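Local atomic coordinates of putative cytidylyltransferase (PDB entry 5X9Q), a protein that probably transfers an adenylyl group from ATP to D-glycero-beta-D-manno-heptose 1-phosphate, giving ADP-heptose and diphosphate. Residues S54-A59 with L66-N71; V44-H49 with K81-P86; T113-I118 with S140-G145. All coordinates share one frame; numbering follows the deposited sequence.

The chain first meets V44-H49, in the loop after strand 38-43. It then passes through helix 50-62 and strand 65-71, where contact 1 closes the short turn from helix to strand in a beta-alpha-beta unit. Only after helix 73-76 does it reach K81-P86 and close contact 2. Contact 1 therefore lies wholly within the wider span of contact 2. The two also touch in space: Phe-45 packs on Val-68 and Tyr-55. Contact 3 comes later in series and closes the loop through strand 125-129, joining helices 115-121 and 138-145. It is tied to contact 1 by Leu-117, which packs against Gly-69. Contacts 2 and 3 do not touch; their nearest atoms are about 9 Å apart.

Contact 1 (S54-A59 with L66-N71); sequences SYLADA and LIVGVN
Leu-66 reaches from the strand to two residues of the helix, one with each methyl. Its CD1 lies 4.2 Å from Ala-59 CB. Its CD2 sits beside the helix backbone, 3.3 Å from Leu-56 O. This is a close approach of a methyl to a carbonyl oxygen. The leucine CD2 atoms themselves are further apart, with Leu-56 CD2 at 4.4 Å from Leu-66 CD2. Leu-56 CD2 also meets the next inward-facing strand residue and lies 4.3 Å from Val-68 CG2. One leucine methyl of the helix thus touches both Leu-66 and Val-68, and every touch between side chains is apolar.

The first torsion of Leu-66 sets its reach. CG is anti to the backbone N (chi1 175°), which extends the side chain toward the helix. The branch then spreads its methyls, one to Ala-59 and one to Leu-56. The alternation of the strand does the rest. Leu-66 and Val-68 face the helix, while Ile-67 between them does not touch it. On the helix, Leu-56 and Ala-59 are three residues apart and so lie on a common side. Leu-56 CD2 also rests over one face of the Tyr-55 ring, offset toward its rim. The hydroxyl of Tyr-55 is hydrogen-bonded to Thr-41 OG1.

All four touching residues are buried. The helix and strand segments run at 137° to each other, with axes 9.6 Å apart at closest approach. Together they form the second half of the beta-alpha-beta crossover 38-43, 50-62, 65-71. Strand 65-71 lies in the parallel sheet between strands 38-43 and 105-109. Leu-97 of helix 90-98 also packs on Leu-56, while Phe-17 of the second subunit packs on Ser-54 and Ala-57 of helix 50-62.

Contact 2 (V44-H49 with K81-P86); sequences VFDILH and KGDDRP
Asp-46 carries this contact by reaching across to Pro-86, with the two side chains roughly perpendicular. From CB, which points toward the other loop, CG stands anti to the backbone N (chi1 -153°). Asp-46 CG comes to 3.6 Å from Pro-86 CB. Both oxygens lie near the same Pro-86 CB, with Asp-46 OD1 3.6 Å from it. Asp-46 OD2 also reaches the backbone, 3.0 Å from Pro-86 CA, and accepts a hydrogen bond from the next residue's amide, Ile-87 N. That bond holds OD2 close to the backbone at Pro-86. Asp-83 OD2 is modelled 3.9 Å from Asp-46 OD2, a like-charge approach that is uncertain because Asp-83 is poorly ordered. Arg-169 of the second subunit packs against Asp-83. Beside the carboxylate, Val-44 CG1 adds an apolar touch, 4.4 Å from Pro-86 CB. Arg-93 of helix 90-98 packs on both Asp-46 and Pro-86.

The segment V44-H49 leads into the HxGH signature of the nucleotidyltransferase fold, which starts at His-49 and ends at His-52. In this family that motif, at the start of the helix after the first strand, typically lines the nucleotide site.

Contact 3 (T113-I118 with S140-G145); sequences TPVSLI and SALVRG
Leu-142 CG is anti to its backbone N (chi1 179°), and this swings CD2 toward helix 115-121. Ile-118 turns its CG2 branch anti to the backbone N, with chi1 at -71° for the CG1 branch, and meets the leucine. The two helices are successive connections of the parallel alpha/beta nucleotidyltransferase fold. Helix 115-121 links strands 105-109 and 125-129, and helix 138-145 links 125-129 and 149-153. Here they pack side by side through a small apolar patch.

Leu-142 CD2 is the main contact point. Leu-142 CD2 lies 3.7 Å from Ile-118 CG2. On the backbone, Val-115 O is 3.6 Å from Leu-142 CD2. The Ile-118 and Leu-142 side chains run alongside each other, pointing opposite ways. Val-115 CG1 adds a looser touch, 4.3 Å from Leu-142 CD2. Toward the interior, Ile-118 also packs on Phe-40 of strand 38-43, and Pro-123 covers both Ile-118 and Val-143. Leu-142 and Val-115 are partly exposed, so the patch runs from the surface inward. At its buried end Ile-118 crosses Val-143 at about a right angle, methyl against methyl, with Ile-118 CG2 3.7 Å from Val-143 CG2.

Contact 1 (S54-A59 with L66-N71)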
loop_
_atom_site.group_PDB
_atom_site.type_symbol
_atom_site.label_atom_id
_atom_site.label_comp_id
_atom_site.label_asym_id
_atom_site.label_seq_id
_atom_site.Cartn_x
_atom_site.Cartn_y
_atom_site.Cartn_z
ATOM N N SER A 54 4.299 3.047 7.106
ATOM C CA SER A 54 4.730 2.701 8.454
ATOM C C SER A 54 4.024 3.642 9.422
ATOM O O SER A 54 3.508 3.221 10.458
ATOM C CB SER A 54 6.247 2.837 8.589
ATOM O OG SER A 54 6.913 1.762 7.952
ATOM N N TYR A 55 3.981 4.920 9.078
ATOM C CA TYR A 55 3.337 5.927 9.880
ATOM C C TYR A 55 1.831 5.848 9.791
ATOM O O TYR A 55 1.184 6.146 10.751
ATOM C CB TYR A 55 3.895 7.329 9.589
ATOM C CG TYR A 55 2.922 8.381 9.139
ATOM C CD1 TYR A 55 2.079 9.009 10.019
ATOM C CD2 TYR A 55 2.839 8.717 7.837
ATOM C CE1 TYR A 55 1.170 9.952 9.590
ATOM C CE2 TYR A 55 1.961 9.665 7.394
ATOM C CZ TYR A 55 1.129 10.269 8.264
ATOM O OH TYR A 55 0.283 11.180 7.742
ATOM N N LEU A 56 1.298 5.448 8.640
ATOM C CA LEU A 56 -0.153 5.315 8.524
ATOM C C LEU A 56 -0.670 4.195 9.434
ATOM O O LEU A 56 -1.776 4.270 9.969
ATOM C CB LEU A 56 -0.553 5.044 7.072
ATOM C CG LEU A 56 -0.669 6.267 6.161
ATOM C CD1 LEU A 56 -1.287 5.887 4.825
ATOM C CD2 LEU A 56 -1.475 7.366 6.836
ATOM N N ALA A 57 0.149 3.160 9.594
ATOM C CA ALA A 57 -0.152 1.994 10.422
ATOM C C ALA A 57 -0.069 2.293 11.910
ATOM O O ALA A 57 -0.964 1.910 12.658
ATOM C CB ALA A 57 0.762 0.823 10.047
ATOM N N ASP A 58 0.955 3.038 12.311
ATOM C CA ASP A 58 1.112 3.433 13.703
ATOM C C ASP A 58 -0.012 4.383 14.135
ATOM O O ASP A 58 -0.491 4.304 15.268
ATOM C CB ASP A 58 2.474 4.094 13.923
ATOM C CG ASP A 58 3.606 3.088 13.986
ATOM O OD1 ASP A 58 3.324 1.881 14.138
ATOM O OD2 ASP A 58 4.779 3.505 13.882
ATOM N N ALA A 59 -0.434 5.277 13.239
ATOM C CA ALA A 59 -1.502 6.221 13.562
ATOM C C ALA A 59 -2.767 5.414 13.820
ATOM O O ALA A 59 -3.481 5.676 14.796
ATOM C CB ALA A 59 -1.714 7.240 12.421
ATOM N N LEU A 66 -9.198 5.441 11.480
ATOM C CA LEU A 66 -8.226 6.337 10.886
ATOM C C LEU A 66 -8.749 6.994 9.637
ATOM O O LEU A 66 -9.046 6.320 8.646
ATOM C CB LEU A 66 -6.938 5.600 10.559
ATOM C CG LEU A 66 -5.896 6.447 9.823
ATOM C CD1 LEU A 66 -5.459 7.666 10.653
ATOM C CD2 LEU A 66 -4.679 5.609 9.362
ATOM N N ILE A 67 -8.793 8.324 9.679
ATOM C CA ILE A 67 -9.218 9.136 8.551
ATOM C C ILE A 67 -8.015 9.862 7.957
ATOM O O ILE A 67 -7.219 10.463 8.684
ATOM C CB ILE A 67 -10.298 10.168 8.986
ATOM C CG1 ILE A 67 -11.438 9.473 9.731
ATOM C CG2 ILE A 67 -10.804 10.960 7.795
ATOM C CD1 ILE A 67 -12.535 10.404 10.185
ATOM N N VAL A 68 -7.879 9.812 6.635
ATOM C CA VAL A 68 -6.809 10.529 5.946
ATOM C C VAL A 68 -7.387 11.631 5.036
ATOM O O VAL A 68 -8.268 11.378 4.213
ATOM C CB VAL A 68 -5.954 9.566 5.124
ATOM C CG1 VAL A 68 -4.729 10.279 4.589
ATOM C CG2 VAL A 68 -5.537 8.375 5.996
ATOM N N GLY A 69 -6.932 12.865 5.230
ATOM C CA GLY A 69 -7.323 13.976 4.380
ATOM C C GLY A 69 -6.324 14.188 3.255
ATOM O O GLY A 69 -5.101 14.212 3.472
ATOM N N VAL A 70 -6.829 14.337 2.040
ATOM C CA VAL A 70 -5.919 14.418 0.895
ATOM C C VAL A 70 -6.106 15.703 0.092
ATOM O O VAL A 70 -7.191 15.966 -0.447
ATOM C CB VAL A 70 -6.098 13.215 -0.024
ATOM C CG1 VAL A 70 -5.157 13.314 -1.211
ATOM C CG2 VAL A 70 -5.852 11.939 0.764
ATOM N N ASN A 71 -5.049 16.503 0.029
ATOM C CA ASN A 71 -5.086 17.748 -0.729
ATOM C C ASN A 71 -5.567 17.534 -2.167
ATOM O O ASN A 71 -5.011 16.699 -2.899
ATOM C CB ASN A 71 -3.692 18.384 -0.750
ATOM C CG ASN A 71 -3.150 18.657 0.635
ATOM O OD1 ASN A 71 -2.756 17.733 1.365
ATOM N ND2 ASN A 71 -3.080 19.934 0.992
#

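Contact 2 (V44-H49 with K81-P86)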
loop_
_atom_site.group_PDB
_atom_site.type_symbol
_atom_site.label_atom_id
_atom_site.label_comp_id
_atom_site.label_asym_id
_atom_site.label_seq_id
_atom_site.Cartn_x
_atom_site.Cartn_y
_atom_site.Cartn_z
ATOM N N VAL A 44 -0.304 14.951 0.941
ATOM C CA VAL A 44 -0.447 14.903 -0.496
ATOM C C VAL A 44 -0.447 13.436 -0.922
ATOM O O VAL A 44 -1.316 12.988 -1.677
ATOM C CB VAL A 44 0.673 15.708 -1.196
ATOM C CG1 VAL A 44 0.527 15.578 -2.680
ATOM C CG2 VAL A 44 0.575 17.186 -0.760
ATOM N N PHE A 45 0.523 12.703 -0.387
ATOM C CA PHE A 45 0.708 11.295 -0.668
ATOM C C PHE A 45 0.799 11.053 -2.178
ATOM O O PHE A 45 0.108 10.165 -2.692
ATOM C CB PHE A 45 -0.434 10.478 -0.055
ATOM C CG PHE A 45 -0.518 10.580 1.447
ATOM C CD1 PHE A 45 0.363 9.888 2.252
ATOM C CD2 PHE A 45 -1.493 11.345 2.049
ATOM C CE1 PHE A 45 0.288 9.971 3.636
ATOM C CE2 PHE A 45 -1.581 11.424 3.434
ATOM C CZ PHE A 45 -0.687 10.741 4.222
ATOM N N ASP A 46 1.652 11.831 -2.865
ATOM C CA ASP A 46 1.829 11.738 -4.331
ATOM C C ASP A 46 2.327 10.359 -4.734
ATOM O O ASP A 46 1.693 9.671 -5.524
ATOM C CB ASP A 46 2.810 12.797 -4.859
ATOM C CG ASP A 46 2.535 13.183 -6.335
ATOM O OD1 ASP A 46 1.613 12.601 -6.954
ATOM O OD2 ASP A 46 3.287 14.016 -6.905
ATOM N N ILE A 47 3.487 9.982 -4.205
ATOM C CA ILE A 47 4.039 8.634 -4.357
ATOM C C ILE A 47 4.205 8.007 -2.988
ATOM O O ILE A 47 4.940 8.541 -2.159
ATOM C CB ILE A 47 5.400 8.623 -5.078
ATOM C CG1 ILE A 47 5.223 9.079 -6.518
ATOM C CG2 ILE A 47 5.971 7.220 -5.133
ATOM C CD1 ILE A 47 6.528 9.345 -7.198
ATOM N N LEU A 48 3.504 6.899 -2.739
ATOM C CA LEU A 48 3.611 6.219 -1.453
ATOM C C LEU A 48 4.978 5.607 -1.309
ATOM O O LEU A 48 5.464 4.938 -2.223
ATOM C CB LEU A 48 2.554 5.128 -1.291
ATOM C CG LEU A 48 1.145 5.484 -0.845
ATOM C CD1 LEU A 48 0.353 4.213 -0.676
ATOM C CD2 LEU A 48 1.231 6.177 0.479
ATOM N N HIS A 49 5.576 5.796 -0.141
ATOM C CA HIS A 49 6.804 5.105 0.181
ATOM C C HIS A 49 6.636 4.457 1.546
ATOM O O HIS A 49 5.593 4.606 2.188
ATOM C CB HIS A 49 8.004 6.054 0.166
ATOM C CG HIS A 49 7.828 7.261 1.027
ATOM N ND1 HIS A 49 7.850 7.203 2.408
ATOM C CD2 HIS A 49 7.708 8.575 0.711
ATOM C CE1 HIS A 49 7.691 8.418 2.902
ATOM N NE2 HIS A 49 7.602 9.270 1.893
ATOM N N LYS A 81 6.373 24.256 -0.339
ATOM C CA LYS A 81 7.155 23.318 0.456
ATOM C C LYS A 81 7.480 22.082 -0.366
ATOM O O LYS A 81 8.638 21.831 -0.700
ATOM C CB LYS A 81 6.395 22.923 1.723
ATOM C CG LYS A 81 6.527 23.921 2.862
ATOM C CD LYS A 81 5.634 23.545 4.033
ATOM C CE LYS A 81 6.071 22.230 4.659
ATOM N NZ LYS A 81 5.280 21.908 5.880
ATOM N N GLY A 82 6.449 21.311 -0.695
ATOM C CA GLY A 82 6.627 20.108 -1.486
ATOM C C GLY A 82 6.460 20.326 -2.972
ATOM O O GLY A 82 6.914 21.333 -3.516
ATOM N N ASP A 83 5.815 19.371 -3.634
ATOM C CA ASP A 83 5.583 19.459 -5.069
ATOM C C ASP A 83 4.395 20.372 -5.335
ATOM O O ASP A 83 3.324 20.192 -4.754
ATOM C CB ASP A 83 5.325 18.071 -5.659
ATOM C CG ASP A 83 6.601 17.283 -5.875
ATOM O OD1 ASP A 83 7.695 17.862 -5.706
ATOM O OD2 ASP A 83 6.513 16.085 -6.213
ATOM N N ASP A 84 4.585 21.354 -6.209
ATOM C CA ASP A 84 3.527 22.281 -6.517
ATOM C C ASP A 84 2.475 21.515 -7.278
ATOM O O ASP A 84 1.284 21.663 -6.996
ATOM C CB ASP A 84 3.982 23.466 -7.400
ATOM C CG ASP A 84 4.897 24.483 -6.693
ATOM O OD1 ASP A 84 5.104 24.442 -5.449
ATOM O OD2 ASP A 84 5.406 25.358 -7.441
ATOM N N ARG A 85 2.936 20.714 -8.238
ATOM C CA ARG A 85 2.079 19.893 -9.081
ATOM C C ARG A 85 2.419 18.416 -8.898
ATOM O O ARG A 85 3.483 17.947 -9.303
ATOM C CB ARG A 85 2.232 20.291 -10.549
ATOM C CG ARG A 85 1.592 21.623 -10.902
ATOM C CD ARG A 85 1.215 21.684 -12.372
ATOM N NE ARG A 85 -0.174 21.287 -12.599
ATOM C CZ ARG A 85 -0.775 21.314 -13.783
ATOM N NH1 ARG A 85 -2.040 20.935 -13.895
ATOM N NH2 ARG A 85 -0.112 21.724 -14.856
ATOM N N PRO A 86 1.485 17.722 -8.253
ATOM C CA PRO A 86 1.603 16.292 -7.985
ATOM C C PRO A 86 1.407 15.563 -9.295
ATOM O O PRO A 86 0.575 15.963 -10.109
ATOM C CB PRO A 86 0.430 16.018 -7.045
ATOM C CG PRO A 86 -0.585 17.043 -7.414
ATOM C CD PRO A 86 0.195 18.269 -7.798
#

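Contact 3 (T113-I118 with S140-G145)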
loop_
_atom_site.group_PDB
_atom_site.type_symbol
_atom_site.label_atom_id
_atom_site.label_comp_id
_atom_site.label_asym_id
_atom_site.label_seq_id
_atom_site.Cartn_x
_atom_site.Cartn_y
_atom_site.Cartn_z
ATOM N N THR A 113 -5.042 24.528 3.754
ATOM C CA THR A 113 -4.734 23.822 4.982
ATOM C C THR A 113 -5.921 22.946 5.363
ATOM O O THR A 113 -7.055 23.204 4.950
ATOM C CB THR A 113 -4.401 24.807 6.140
ATOM O OG1 THR A 113 -5.595 25.420 6.636
ATOM C CG2 THR A 113 -3.394 25.868 5.684
ATOM N N PRO A 114 -5.676 21.918 6.174
ATOM C CA PRO A 114 -6.790 21.051 6.553
ATOM C C PRO A 114 -7.662 21.541 7.715
ATOM O O PRO A 114 -8.483 20.748 8.216
ATOM C CB PRO A 114 -6.091 19.749 6.938
ATOM C CG PRO A 114 -4.644 20.099 7.210
ATOM C CD PRO A 114 -4.403 21.507 6.791
ATOM N N VAL A 115 -7.523 22.808 8.115
ATOM C CA VAL A 115 -8.220 23.311 9.304
ATOM C C VAL A 115 -9.744 23.199 9.241
ATOM O O VAL A 115 -10.364 22.736 10.197
ATOM C CB VAL A 115 -7.838 24.775 9.614
ATOM C CG1 VAL A 115 -8.732 25.345 10.704
ATOM C CG2 VAL A 115 -6.370 24.836 10.039
ATOM N N SER A 116 -10.374 23.610 8.152
ATOM C CA SER A 116 -11.833 23.524 8.138
ATOM C C SER A 116 -12.268 22.069 7.977
ATOM O O SER A 116 -13.342 21.696 8.453
ATOM C CB SER A 116 -12.457 24.365 7.010
ATOM O OG SER A 116 -12.348 23.684 5.766
ATOM N N LEU A 117 -11.476 21.247 7.285
ATOM C CA LEU A 117 -11.820 19.824 7.217
ATOM C C LEU A 117 -11.777 19.228 8.640
ATOM O O LEU A 117 -12.741 18.600 9.090
ATOM C CB LEU A 117 -10.889 19.055 6.275
ATOM C CG LEU A 117 -11.058 17.524 6.241
ATOM C CD1 LEU A 117 -12.455 17.054 5.834
ATOM C CD2 LEU A 117 -10.049 16.921 5.309
ATOM N N ILE A 118 -10.692 19.498 9.361
ATOM C CA ILE A 118 -10.524 18.987 10.715
ATOM C C ILE A 118 -11.598 19.483 11.665
ATOM O O ILE A 118 -12.034 18.753 12.571
ATOM C CB ILE A 118 -9.133 19.352 11.270
ATOM C CG1 ILE A 118 -8.084 18.517 10.530
ATOM C CG2 ILE A 118 -9.058 19.090 12.789
ATOM C CD1 ILE A 118 -6.666 18.790 10.923
ATOM N N SER A 140 -3.315 21.696 15.295
ATOM C CA SER A 140 -3.012 21.198 16.634
ATOM C C SER A 140 -3.798 21.961 17.668
ATOM O O SER A 140 -4.388 21.380 18.586
ATOM C CB SER A 140 -1.536 21.340 16.963
ATOM O OG SER A 140 -0.739 20.582 16.085
ATOM N N ALA A 141 -3.793 23.281 17.517
ATOM C CA ALA A 141 -4.487 24.144 18.441
ATOM C C ALA A 141 -5.959 23.862 18.347
ATOM O O ALA A 141 -6.645 23.796 19.368
ATOM C CB ALA A 141 -4.195 25.626 18.130
ATOM N N LEU A 142 -6.449 23.687 17.118
ATOM C CA LEU A 142 -7.865 23.414 16.935
ATOM C C LEU A 142 -8.262 22.167 17.711
ATOM O O LEU A 142 -9.183 22.209 18.539
ATOM C CB LEU A 142 -8.210 23.242 15.455
ATOM C CG LEU A 142 -9.694 22.934 15.186
ATOM C CD1 LEU A 142 -10.596 24.094 15.587
ATOM C CD2 LEU A 142 -9.917 22.577 13.723
ATOM N N VAL A 143 -7.537 21.068 17.483
ATOM C CA VAL A 143 -7.903 19.798 18.104
ATOM C C VAL A 143 -7.720 19.812 19.623
ATOM O O VAL A 143 -8.594 19.344 20.380
ATOM C CB VAL A 143 -7.083 18.637 17.508
ATOM C CG1 VAL A 143 -7.324 17.362 18.296
ATOM C CG2 VAL A 143 -7.472 18.436 16.079
ATOM N N ARG A 144 -6.587 20.345 20.075
ATOM C CA ARG A 144 -6.356 20.451 21.515
ATOM C C ARG A 144 -7.382 21.361 22.144
ATOM O O ARG A 144 -7.723 21.190 23.317
ATOM C CB ARG A 144 -4.953 20.971 21.825
ATOM C CG ARG A 144 -3.851 19.986 21.553
ATOM C CD ARG A 144 -2.528 20.689 21.512
ATOM N NE ARG A 144 -1.457 19.723 21.380
ATOM C CZ ARG A 144 -0.199 20.022 21.090
ATOM N NH1 ARG A 144 0.160 21.279 20.864
ATOM N NH2 ARG A 144 0.702 19.050 21.024
ATOM N N GLY A 145 -7.888 22.309 21.350
ATOM C CA GLY A 145 -8.857 23.277 21.837
ATOM C C GLY A 145 -10.077 22.594 22.427
ATOM O O GLY A 145 -10.662 23.110 23.387
#